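Local coordinates for piwi domain-containing protein (Vanderwaltozyma polyspora, PDB 5THE), which forms the C-terminal lobe of a budding yeast Argonaute, probably holds a guide RNA by its 5' end, and contributes to selectivity of RNA target cleavage, at residues 188-193 and 218-223; 323-328 and 371-376; 383-388 and 455-460. All coordinates share one frame; numbering follows the deposited sequence.

The three contacts follow one another along the chain, each closing before the next opens. Interaction 1 belongs to the parallel sheet that includes strands 77-85, 185-191 and 215-219, consistent with the MID domain of Argonautes, and meets the first two nucleotides of the RNA. Its centre lies about 41 Å from those of interactions 2 and 3, across the middle of the chain. Those two are closer neighbours, with centres about 23 Å and nearest atoms about 10 Å apart, and are linked through helix 351-373, which ends in interaction 2 and precedes strand 383-389 of interaction 3. Guide 5'-end contacts thus gather at interaction 1, while the other two lie in the RNase H-like part.

Interaction 1 of 3, residues 188-193 and 218-223; sequences LYVLRR and VVWDNF. With nucleotides of chain B.
Val190 sends its two methyl groups to different partners across the contact. CG2 lies alongside Val218, both side chains pointing the same way, and comes 3.9 Å from Val218 CG1. CG1, anti to the backbone N (chi1 179°), meets the indole instead, 3.6 Å from Trp220 CE3. Leu188 divides its branches in a similar manner: CD1 packs against Val218 CB at 3.8 Å, while CD2 lies 4.0 Å from Phe223 CE2, leucine and phenylalanine approaching from opposite directions. Phe223 also places CD2 in the plane of the Trp220 indole, at its edge, so the apolar groups interlock on the face of the sheet bearing Val190 and Val218.

The parallel ladder beneath runs from Val218 N to Tyr189 O, from Leu191 N to Val218 O with a nearly straight bond (175°), and on into the helix through Trp220 N to Leu191 O. Two waters extend it, joining Arg192 O to Asp221 N and Asp221 OD1 respectively.

Leu191 and Val219 lie on the other face, toward the RNA of chain B. Leu191 CD1 approaches O2 of U1, and Val219 CG2 sits 3.6 Å from its O2'. At the helix start, OP2 of A2 is gripped twice, by Val219 N at 3.0 Å and by Asn222 ND2 at 3.2 Å, the latter with an almost linear N-H (179°); the helix N-terminus would probably add to the pull on the phosphate. This is consistent with the MID domain of Argonautes, which holds the guide 5' end.

Strand 77-85 flanks 188-191 on its other edge, and Phe83 meets Trp220 edge-to-face. Helix 197-210 makes the beta-alpha-beta crossover and receives Tyr189 OH at Thr207, while helices 95-111 and 228-241 pack against Phe223.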
loop_
_atom_site.group_PDB
_atom_site.type_symbol
_atom_site.label_atom_id
_atom_site.label_comp_id
_atom_site.label_asym_id
_atom_site.label_seq_id
_atom_site.Cartn_x
_atom_site.Cartn_y
_atom_site.Cartn_z
ATOM N N LEU A 188 7.272 -2.348 19.803
ATOM C CA LEU A 188 6.499 -1.110 19.712
ATOM C C LEU A 188 7.397 0.043 20.145
ATOM O O LEU A 188 7.700 0.196 21.331
ATOM C CB LEU A 188 5.236 -1.186 20.565
ATOM C CG LEU A 188 4.402 0.094 20.604
ATOM C CD1 LEU A 188 3.961 0.505 19.188
ATOM C CD2 LEU A 188 3.204 -0.085 21.540
ATOM N N TYR A 189 7.854 0.833 19.186
ATOM C CA TYR A 189 8.594 2.039 19.518
ATOM C C TYR A 189 7.597 3.126 19.909
ATOM O O TYR A 189 6.698 3.463 19.128
ATOM C CB TYR A 189 9.449 2.485 18.338
ATOM C CG TYR A 189 10.631 1.596 18.052
ATOM C CD1 TYR A 189 11.624 1.399 19.011
ATOM C CD2 TYR A 189 10.791 0.992 16.802
ATOM C CE1 TYR A 189 12.717 0.602 18.748
ATOM C CE2 TYR A 189 11.889 0.184 16.534
ATOM C CZ TYR A 189 12.850 -0.007 17.512
ATOM O OH TYR A 189 13.948 -0.805 17.263
ATOM N N VAL A 190 7.740 3.657 21.120
ATOM C CA VAL A 190 6.879 4.725 21.623
ATOM C C VAL A 190 7.706 6.002 21.611
ATOM O O VAL A 190 8.638 6.156 22.414
ATOM C CB VAL A 190 6.347 4.413 23.026
ATOM C CG1 VAL A 190 5.466 5.544 23.542
ATOM C CG2 VAL A 190 5.558 3.089 23.004
ATOM N N LEU A 191 7.380 6.916 20.702
ATOM C CA LEU A 191 8.203 8.109 20.492
ATOM C C LEU A 191 7.753 9.228 21.416
ATOM O O LEU A 191 6.577 9.600 21.416
ATOM C CB LEU A 191 8.125 8.585 19.041
ATOM C CG LEU A 191 8.282 7.484 18.001
ATOM C CD1 LEU A 191 8.106 8.056 16.614
ATOM C CD2 LEU A 191 9.634 6.798 18.139
ATOM N N ARG A 192 8.693 9.784 22.185
ATOM C CA ARG A 192 8.335 10.898 23.057
ATOM C C ARG A 192 7.839 12.101 22.256
ATOM O O ARG A 192 6.891 12.781 22.665
ATOM C CB ARG A 192 9.527 11.291 23.930
ATOM C CG ARG A 192 9.303 12.574 24.734
ATOM C CD ARG A 192 9.418 12.309 26.219
ATOM N NE ARG A 192 9.203 13.500 27.033
ATOM C CZ ARG A 192 10.169 14.183 27.636
ATOM N NH1 ARG A 192 11.437 13.809 27.523
ATOM N NH2 ARG A 192 9.866 15.247 28.359
ATOM N N ARG A 193 8.460 12.384 21.113
ATOM C CA ARG A 193 8.053 13.505 20.273
ATOM C C ARG A 193 7.793 12.996 18.862
ATOM O O ARG A 193 8.608 12.248 18.314
ATOM C CB ARG A 193 9.130 14.618 20.255
ATOM C CG ARG A 193 9.709 15.013 21.643
ATOM C CD ARG A 193 8.923 16.123 22.361
ATOM N NE ARG A 193 9.460 17.463 22.090
ATOM C CZ ARG A 193 9.813 18.348 23.023
ATOM N NH1 ARG A 193 9.682 18.054 24.312
ATOM N NH2 ARG A 193 10.290 19.534 22.668
ATOM N N VAL A 218 4.769 4.527 17.389
ATOM C CA VAL A 218 3.567 5.161 17.888
ATOM C C VAL A 218 4.026 6.451 18.564
ATOM O O VAL A 218 5.043 6.449 19.263
ATOM C CB VAL A 218 2.872 4.134 18.812
ATOM C CG1 VAL A 218 3.125 4.356 20.284
ATOM C CG2 VAL A 218 1.457 3.872 18.419
ATOM N N VAL A 219 3.367 7.576 18.265
ATOM C CA VAL A 219 3.673 8.825 18.960
ATOM C C VAL A 219 2.983 8.784 20.315
ATOM O O VAL A 219 1.771 8.538 20.403
ATOM C CB VAL A 219 3.236 10.055 18.134
ATOM C CG1 VAL A 219 3.487 11.362 18.903
ATOM C CG2 VAL A 219 3.981 10.095 16.815
ATOM N N TRP A 220 3.767 9.002 21.370
ATOM C CA TRP A 220 3.287 8.833 22.738
ATOM C C TRP A 220 2.080 9.715 23.043
ATOM O O TRP A 220 1.133 9.267 23.698
ATOM C CB TRP A 220 4.427 9.138 23.716
ATOM C CG TRP A 220 4.062 9.078 25.179
ATOM C CD1 TRP A 220 4.367 10.012 26.127
ATOM C CD2 TRP A 220 3.320 8.046 25.860
ATOM N NE1 TRP A 220 3.885 9.624 27.351
ATOM C CE2 TRP A 220 3.239 8.422 27.219
ATOM C CE3 TRP A 220 2.731 6.843 25.460
ATOM C CZ2 TRP A 220 2.589 7.639 28.180
ATOM C CZ3 TRP A 220 2.071 6.068 26.419
ATOM C CH2 TRP A 220 2.015 6.470 27.764
ATOM N N ASP A 221 2.086 10.974 22.591
ATOM C CA ASP A 221 0.939 11.828 22.912
ATOM C C ASP A 221 -0.338 11.336 22.249
ATOM O O ASP A 221 -1.432 11.662 22.723
ATOM C CB ASP A 221 1.198 13.288 22.535
ATOM C CG ASP A 221 2.186 13.966 23.489
ATOM O OD1 ASP A 221 2.333 13.488 24.635
ATOM O OD2 ASP A 221 2.814 14.976 23.095
ATOM N N ASN A 222 -0.225 10.526 21.198
ATOM C CA ASN A 222 -1.401 9.870 20.642
ATOM C C ASN A 222 -1.737 8.601 21.411
ATOM O O ASN A 222 -2.873 8.419 21.868
ATOM C CB ASN A 222 -1.174 9.527 19.171
ATOM C CG ASN A 222 -1.034 10.740 18.304
ATOM O OD1 ASN A 222 -1.562 11.804 18.617
ATOM N ND2 ASN A 222 -0.317 10.589 17.190
ATOM N N PHE A 223 -0.753 7.707 21.532
ATOM C CA PHE A 223 -0.968 6.401 22.148
ATOM C C PHE A 223 -1.539 6.543 23.549
ATOM O O PHE A 223 -2.463 5.814 23.932
ATOM C CB PHE A 223 0.363 5.639 22.181
ATOM C CG PHE A 223 0.254 4.210 22.646
ATOM C CD1 PHE A 223 -0.796 3.406 22.226
ATOM C CD2 PHE A 223 1.220 3.662 23.481
ATOM C CE1 PHE A 223 -0.890 2.090 22.655
ATOM C CE2 PHE A 223 1.138 2.335 23.906
ATOM C CZ PHE A 223 0.078 1.553 23.488
ATOM P P A B 2 1.198 7.971 15.052
ATOM O OP1 A B 2 1.062 9.316 14.439
ATOM O OP2 A B 2 0.968 7.762 16.516
ATOM O "O5'" A B 2 0.267 6.967 14.242
ATOM C "C5'" A B 2 0.438 5.551 14.350
ATOM C "C4'" A B 2 -0.795 4.824 13.896
ATOM O "O4'" A B 2 -1.864 5.072 14.834
ATOM C "C3'" A B 2 -1.377 5.276 12.569
ATOM O "O3'" A B 2 -0.708 4.718 11.476
ATOM C "C2'" A B 2 -2.831 4.843 12.685
ATOM O "O2'" A B 2 -2.937 3.435 12.533
ATOM C "C1'" A B 2 -3.099 5.171 14.147
ATOM N N9 A B 2 -3.586 6.548 14.355
ATOM C C8 A B 2 -2.820 7.677 14.512
ATOM N N7 A B 2 -3.506 8.762 14.733
ATOM C C5 A B 2 -4.819 8.305 14.750
ATOM C C6 A B 2 -6.022 8.979 14.941
ATOM N N6 A B 2 -6.049 10.294 15.162
ATOM N N1 A B 2 -7.169 8.250 14.887
ATOM C C2 A B 2 -7.074 6.928 14.661
ATOM N N3 A B 2 -5.983 6.172 14.460
ATOM C C4 A B 2 -4.891 6.942 14.514
ATOM O OP3 U B 1 5.533 3.066 10.253
ATOM P P U B 1 5.037 2.867 11.628
ATOM O OP1 U B 1 5.974 1.990 12.372
ATOM O OP2 U B 1 3.621 2.467 11.582
ATOM O "O5'" U B 1 5.119 4.260 12.365
ATOM C "C5'" U B 1 4.106 5.243 12.211
ATOM C "C4'" U B 1 4.192 6.220 13.344
ATOM O "O4'" U B 1 5.472 6.917 13.286
ATOM C "C3'" U B 1 3.110 7.289 13.380
ATOM O "O3'" U B 1 2.693 7.475 14.733
ATOM C "C2'" U B 1 3.826 8.537 12.860
ATOM O "O2'" U B 1 3.296 9.758 13.328
ATOM C "C1'" U B 1 5.256 8.316 13.356
ATOM N N1 U B 1 6.274 8.990 12.524
ATOM C C2 U B 1 7.120 9.883 13.134
ATOM O O2 U B 1 7.063 10.097 14.326
ATOM N N3 U B 1 8.037 10.500 12.314
ATOM C C4 U B 1 8.182 10.302 10.953
ATOM O O4 U B 1 9.060 10.917 10.339
ATOM C C5 U B 1 7.258 9.370 10.383
ATOM C C6 U B 1 6.355 8.769 11.168
HETATM O O HOH W 1 4.342 12.583 21.901
HETATM O O HOH W 2 5.390 12.931 24.967
#

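Interaction 2 of 3, residues 323-328 and 371-376; sequences RLKIYQ and PQLNGG
Gln328 reaches from helix 320-329 to the last turn of helix 351-373 and makes the one hydrogen bond between the two segments. Its NE2 donates to Leu373 O at 3.0 Å, nearly straight at 168°. The carbonyl oxygen lies in the plane of the glutamine amide, whereas NE2 stands well above the carbonyl plane of Leu373. An extended chain, with CG anti to the backbone N (chi1 175°), carries the amide this far; NE2 also bonds to Gly333 O, which helps to fix its rotation. The other amide atom, OE1, rests in van der Waals contact against Leu373 CB at 3.6 Å.

The apolar contacts all centre on Leu373. Its CD1 methyl rests 3.6 Å from Leu324 CB, and CD2 lies 3.8 Å from Lys325 CG, where the two side chains cross at about a right angle. Leu324 is further packed by Val366 and Phe369 of helix 351-373.

Without the amide, as with an alanine here, Leu373 O and Gly333 O would probably both lose this donor, and one flank of the leucine would be uncovered.

A single polar clasp beside a few methyl contacts implies a modest, surface-lying join, in which one amide links a helix end to a loop.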
loop_
_atom_site.group_PDB
_atom_site.type_symbol
_atom_site.label_atom_id
_atom_site.label_comp_id
_atom_site.label_asym_id
_atom_site.label_seq_id
_atom_site.Cartn_x
_atom_site.Cartn_y
_atom_site.Cartn_z
ATOM N N ARG A 323 8.816 -11.562 -6.808
ATOM C CA ARG A 323 7.373 -11.642 -7.025
ATOM C C ARG A 323 6.983 -13.045 -7.464
ATOM O O ARG A 323 5.994 -13.607 -6.979
ATOM C CB ARG A 323 6.912 -10.619 -8.067
ATOM C CG ARG A 323 7.607 -9.254 -7.983
ATOM C CD ARG A 323 7.001 -8.372 -6.908
ATOM N NE ARG A 323 7.237 -8.844 -5.543
ATOM C CZ ARG A 323 8.417 -8.776 -4.936
ATOM N NH1 ARG A 323 9.460 -8.286 -5.592
ATOM N NH2 ARG A 323 8.559 -9.203 -3.689
ATOM N N LEU A 324 7.772 -13.638 -8.365
ATOM C CA LEU A 324 7.452 -14.980 -8.849
ATOM C C LEU A 324 7.697 -16.029 -7.774
ATOM O O LEU A 324 6.875 -16.930 -7.584
ATOM C CB LEU A 324 8.277 -15.299 -10.092
ATOM C CG LEU A 324 7.997 -14.474 -11.351
ATOM C CD1 LEU A 324 8.937 -14.898 -12.468
ATOM C CD2 LEU A 324 6.566 -14.658 -11.758
ATOM N N LYS A 325 8.827 -15.929 -7.068
ATOM C CA LYS A 325 9.161 -16.915 -6.043
ATOM C C LYS A 325 8.099 -16.966 -4.958
ATOM O O LYS A 325 7.673 -18.047 -4.539
ATOM C CB LYS A 325 10.520 -16.589 -5.415
ATOM C CG LYS A 325 11.733 -17.020 -6.222
ATOM C CD LYS A 325 13.014 -16.497 -5.548
ATOM C CE LYS A 325 14.246 -17.198 -6.065
ATOM N NZ LYS A 325 15.493 -16.749 -5.366
ATOM N N ILE A 326 7.683 -15.803 -4.467
ATOM C CA ILE A 326 6.699 -15.768 -3.398
ATOM C C ILE A 326 5.358 -16.271 -3.902
ATOM O O ILE A 326 4.683 -17.066 -3.235
ATOM C CB ILE A 326 6.587 -14.347 -2.814
ATOM C CG1 ILE A 326 7.950 -13.905 -2.269
ATOM C CG2 ILE A 326 5.529 -14.327 -1.716
ATOM C CD1 ILE A 326 8.005 -12.443 -1.826
ATOM N N TYR A 327 4.952 -15.822 -5.094
ATOM C CA TYR A 327 3.710 -16.323 -5.666
ATOM C C TYR A 327 3.733 -17.843 -5.734
ATOM O O TYR A 327 2.757 -18.517 -5.371
ATOM C CB TYR A 327 3.498 -15.739 -7.061
ATOM C CG TYR A 327 2.227 -16.219 -7.736
ATOM C CD1 TYR A 327 2.152 -17.487 -8.326
ATOM C CD2 TYR A 327 1.107 -15.403 -7.789
ATOM C CE1 TYR A 327 0.992 -17.921 -8.953
ATOM C CE2 TYR A 327 -0.063 -15.829 -8.401
ATOM C CZ TYR A 327 -0.110 -17.083 -8.984
ATOM O OH TYR A 327 -1.267 -17.487 -9.596
ATOM N N GLN A 328 4.848 -18.394 -6.219
ATOM C CA GLN A 328 4.935 -19.834 -6.429
ATOM C C GLN A 328 4.783 -20.606 -5.121
ATOM O O GLN A 328 4.137 -21.665 -5.091
ATOM C CB GLN A 328 6.262 -20.168 -7.101
ATOM C CG GLN A 328 6.499 -21.663 -7.250
ATOM C CD GLN A 328 7.751 -21.944 -8.022
ATOM O OE1 GLN A 328 8.804 -21.371 -7.741
ATOM N NE2 GLN A 328 7.632 -22.774 -9.051
ATOM N N PRO A 371 11.573 -20.177 -16.209
ATOM C CA PRO A 371 12.198 -21.502 -16.370
ATOM C C PRO A 371 13.102 -21.884 -15.220
ATOM O O PRO A 371 13.206 -23.079 -14.915
ATOM C CB PRO A 371 12.983 -21.367 -17.680
ATOM C CG PRO A 371 12.228 -20.312 -18.434
ATOM C CD PRO A 371 11.820 -19.318 -17.378
ATOM N N GLN A 372 13.758 -20.912 -14.567
ATOM C CA GLN A 372 14.553 -21.230 -13.387
ATOM C C GLN A 372 13.682 -21.774 -12.259
ATOM O O GLN A 372 14.163 -22.547 -11.427
ATOM C CB GLN A 372 15.319 -19.993 -12.912
ATOM C CG GLN A 372 16.226 -19.359 -13.962
ATOM C CD GLN A 372 16.812 -18.032 -13.499
ATOM O OE1 GLN A 372 16.472 -17.530 -12.428
ATOM N NE2 GLN A 372 17.692 -17.459 -14.307
ATOM N N LEU A 373 12.404 -21.397 -12.223
ATOM C CA LEU A 373 11.529 -21.755 -11.113
ATOM C C LEU A 373 10.547 -22.880 -11.425
ATOM O O LEU A 373 10.116 -23.566 -10.497
ATOM C CB LEU A 373 10.725 -20.528 -10.656
ATOM C CG LEU A 373 11.487 -19.277 -10.227
ATOM C CD1 LEU A 373 10.511 -18.122 -10.014
ATOM C CD2 LEU A 373 12.256 -19.562 -8.953
ATOM N N ASN A 374 10.153 -23.081 -12.685
ATOM C CA ASN A 374 9.098 -24.037 -13.017
ATOM C C ASN A 374 9.646 -25.370 -13.528
ATOM O O ASN A 374 8.888 -26.169 -14.102
ATOM C CB ASN A 374 8.126 -23.428 -14.047
ATOM C CG ASN A 374 8.806 -23.103 -15.385
ATOM O OD1 ASN A 374 9.910 -23.565 -15.658
ATOM N ND2 ASN A 374 8.148 -22.309 -16.212
ATOM N N GLY A 375 10.946 -25.609 -13.362
ATOM C CA GLY A 375 11.565 -26.827 -13.834
ATOM C C GLY A 375 12.062 -26.777 -15.264
ATOM O O GLY A 375 12.338 -27.839 -15.840
ATOM N N GLY A 376 12.161 -25.584 -15.854
ATOM C CA GLY A 376 12.734 -25.396 -17.167
ATOM C C GLY A 376 11.751 -25.257 -18.312
ATOM O O GLY A 376 12.090 -25.614 -19.442
#

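Interaction 3 of 3, residues 383-388 and 455-460; sequences VTCIAT and WCLYDE
Leu457 and Ala387 meet in the tightly packed middle of this strand pair, Leu457 CD1 lying 3.7 Å from Ala387 CB. Beside them Cys385 SG, anti to its own backbone N (chi1 172°), reaches Leu457 CB at 4.1 Å, and Cys385 CB abuts Tyr458 CB. Helix 351-373 covers this side, with Phe351 and Val355 on Leu457 and Val355 and Val359 on Tyr458. The backbones are close as well: Cys385 N bonds to Tyr458 O at 2.6 Å, and Ala387 and Trp455 form a hydrogen-bonded pair with bonds in both directions.

Between these bonds the antiparallel register slips by one residue. Leu457 and Tyr458 both face Cys385, a classic beta bulge: Leu457 N donates to Cys385 O at 2.9 Å. A weak second bond to Cys385 O comes from Tyr458 N at 3.5 Å. Strand 383-389 also pairs in parallel with strand 339-344, so the bulged pair belongs to the mixed sheet of the PIWI domain, which has the RNase H fold.

Toward the partly exposed end, polar groups take over. Thr384 and Asp459 lie side by side, pointing the same way; Thr384 OG1 donates to Asp459 OD2 at 2.6 Å, on the anti side of the carboxylate. Asn461 N bonds to the same oxygen and Ser463 N holds OD1, which pins the carboxylate. Just past the strand end, Glu460 N bonds to Val383 O, and the glutamate chain, extended beyond CG, runs alongside Val383 so that OE2 accepts from Val383 N at 2.7 Å, 24° out of the carboxylate plane. Lys363 forms a salt bridge to this oxygen and would probably stabilise its negative charge. At the far end, partly exposed Trp455 turns its indole edge toward Ala387 O and meets Phe351 edge-to-face.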
loop_
_atom_site.group_PDB
_atom_site.type_symbol
_atom_site.label_atom_id
_atom_site.label_comp_id
_atom_site.label_asym_id
_atom_site.label_seq_id
_atom_site.Cartn_x
_atom_site.Cartn_y
_atom_site.Cartn_z
ATOM N N VAL A 383 0.561 -9.707 -19.994
ATOM C CA VAL A 383 0.679 -8.585 -19.075
ATOM C C VAL A 383 -0.368 -7.528 -19.417
ATOM O O VAL A 383 -0.625 -7.242 -20.592
ATOM C CB VAL A 383 2.101 -7.996 -19.136
ATOM C CG1 VAL A 383 2.221 -6.773 -18.240
ATOM C CG2 VAL A 383 3.136 -9.070 -18.755
ATOM N N THR A 384 -0.976 -6.949 -18.389
ATOM C CA THR A 384 -1.746 -5.720 -18.539
ATOM C C THR A 384 -1.035 -4.654 -17.721
ATOM O O THR A 384 -0.679 -4.899 -16.564
ATOM C CB THR A 384 -3.196 -5.880 -18.062
ATOM O OG1 THR A 384 -3.879 -6.852 -18.867
ATOM C CG2 THR A 384 -3.939 -4.527 -18.166
ATOM N N CYS A 385 -0.820 -3.484 -18.309
ATOM C CA CYS A 385 -0.226 -2.364 -17.588
ATOM C C CYS A 385 -1.237 -1.227 -17.422
ATOM O O CYS A 385 -1.871 -0.792 -18.393
ATOM C CB CYS A 385 1.033 -1.860 -18.302
ATOM S SG CYS A 385 1.685 -0.341 -17.584
ATOM N N ILE A 386 -1.373 -0.733 -16.194
ATOM C CA ILE A 386 -2.233 0.408 -15.913
ATOM C C ILE A 386 -1.430 1.469 -15.181
ATOM O O ILE A 386 -0.826 1.195 -14.138
ATOM C CB ILE A 386 -3.472 0.021 -15.088
ATOM C CG1 ILE A 386 -4.312 -0.997 -15.860
ATOM C CG2 ILE A 386 -4.292 1.286 -14.758
ATOM C CD1 ILE A 386 -5.573 -1.424 -15.128
ATOM N N ALA A 387 -1.434 2.682 -15.716
ATOM C CA ALA A 387 -0.765 3.797 -15.071
ATOM C C ALA A 387 -1.791 4.637 -14.324
ATOM O O ALA A 387 -2.914 4.836 -14.797
ATOM C CB ALA A 387 -0.011 4.647 -16.100
ATOM N N THR A 388 -1.397 5.128 -13.159
ATOM C CA THR A 388 -2.240 5.969 -12.325
ATOM C C THR A 388 -1.595 7.331 -12.131
ATOM O O THR A 388 -0.383 7.432 -11.895
ATOM C CB THR A 388 -2.488 5.316 -10.954
ATOM O OG1 THR A 388 -1.231 5.033 -10.323
ATOM C CG2 THR A 388 -3.271 4.004 -11.127
ATOM N N TRP A 455 -4.725 5.045 -16.857
ATOM C CA TRP A 455 -4.518 4.715 -18.257
ATOM C C TRP A 455 -4.158 3.244 -18.370
ATOM O O TRP A 455 -3.229 2.784 -17.709
ATOM C CB TRP A 455 -3.408 5.569 -18.870
ATOM C CG TRP A 455 -3.581 7.056 -18.675
ATOM C CD1 TRP A 455 -3.496 7.762 -17.491
ATOM C CD2 TRP A 455 -3.819 8.018 -19.694
ATOM N NE1 TRP A 455 -3.684 9.107 -17.723
ATOM C CE2 TRP A 455 -3.879 9.292 -19.069
ATOM C CE3 TRP A 455 -3.985 7.936 -21.079
ATOM C CZ2 TRP A 455 -4.108 10.463 -19.783
ATOM C CZ3 TRP A 455 -4.213 9.109 -21.790
ATOM C CH2 TRP A 455 -4.272 10.357 -21.139
ATOM N N CYS A 456 -4.879 2.507 -19.207
ATOM C CA CYS A 456 -4.374 1.213 -19.640
ATOM C C CYS A 456 -3.363 1.473 -20.755
ATOM O O CYS A 456 -3.737 1.902 -21.852
ATOM C CB CYS A 456 -5.497 0.302 -20.116
ATOM S SG CYS A 456 -4.848 -1.318 -20.663
ATOM N N LEU A 457 -2.083 1.240 -20.468
ATOM C CA LEU A 457 -1.013 1.482 -21.428
ATOM C C LEU A 457 -0.679 0.249 -22.256
ATOM O O LEU A 457 -0.087 0.377 -23.337
ATOM C CB LEU A 457 0.251 1.942 -20.696
ATOM C CG LEU A 457 0.178 3.197 -19.811
ATOM C CD1 LEU A 457 1.559 3.549 -19.256
ATOM C CD2 LEU A 457 -0.385 4.360 -20.591
ATOM N N TYR A 458 -1.038 -0.939 -21.778
ATOM C CA TYR A 458 -0.666 -2.171 -22.457
ATOM C C TYR A 458 -1.565 -3.276 -21.942
ATOM O O TYR A 458 -1.829 -3.348 -20.747
ATOM C CB TYR A 458 0.794 -2.546 -22.207
ATOM C CG TYR A 458 1.371 -3.467 -23.259
ATOM C CD1 TYR A 458 1.563 -3.013 -24.556
ATOM C CD2 TYR A 458 1.750 -4.784 -22.957
ATOM C CE1 TYR A 458 2.111 -3.838 -25.539
ATOM C CE2 TYR A 458 2.307 -5.624 -23.941
ATOM C CZ TYR A 458 2.480 -5.132 -25.231
ATOM O OH TYR A 458 3.020 -5.905 -26.239
ATOM N N ASP A 459 -2.033 -4.137 -22.833
ATOM C CA ASP A 459 -2.977 -5.148 -22.388
ATOM C C ASP A 459 -2.891 -6.340 -23.337
ATOM O O ASP A 459 -3.351 -6.259 -24.477
ATOM C CB ASP A 459 -4.395 -4.578 -22.317
ATOM C CG ASP A 459 -5.410 -5.610 -22.018
ATOM O OD1 ASP A 459 -6.479 -5.599 -22.650
ATOM O OD2 ASP A 459 -5.130 -6.445 -21.147
ATOM N N GLU A 460 -2.342 -7.448 -22.846
ATOM C CA GLU A 460 -2.412 -8.713 -23.563
ATOM C C GLU A 460 -3.510 -9.607 -23.014
ATOM O O GLU A 460 -3.521 -10.810 -23.285
ATOM C CB GLU A 460 -1.064 -9.436 -23.520
ATOM C CG GLU A 460 0.112 -8.494 -23.508
ATOM C CD GLU A 460 1.435 -9.228 -23.434
ATOM O OE1 GLU A 460 1.955 -9.631 -24.494
ATOM O OE2 GLU A 460 1.931 -9.449 -22.317
#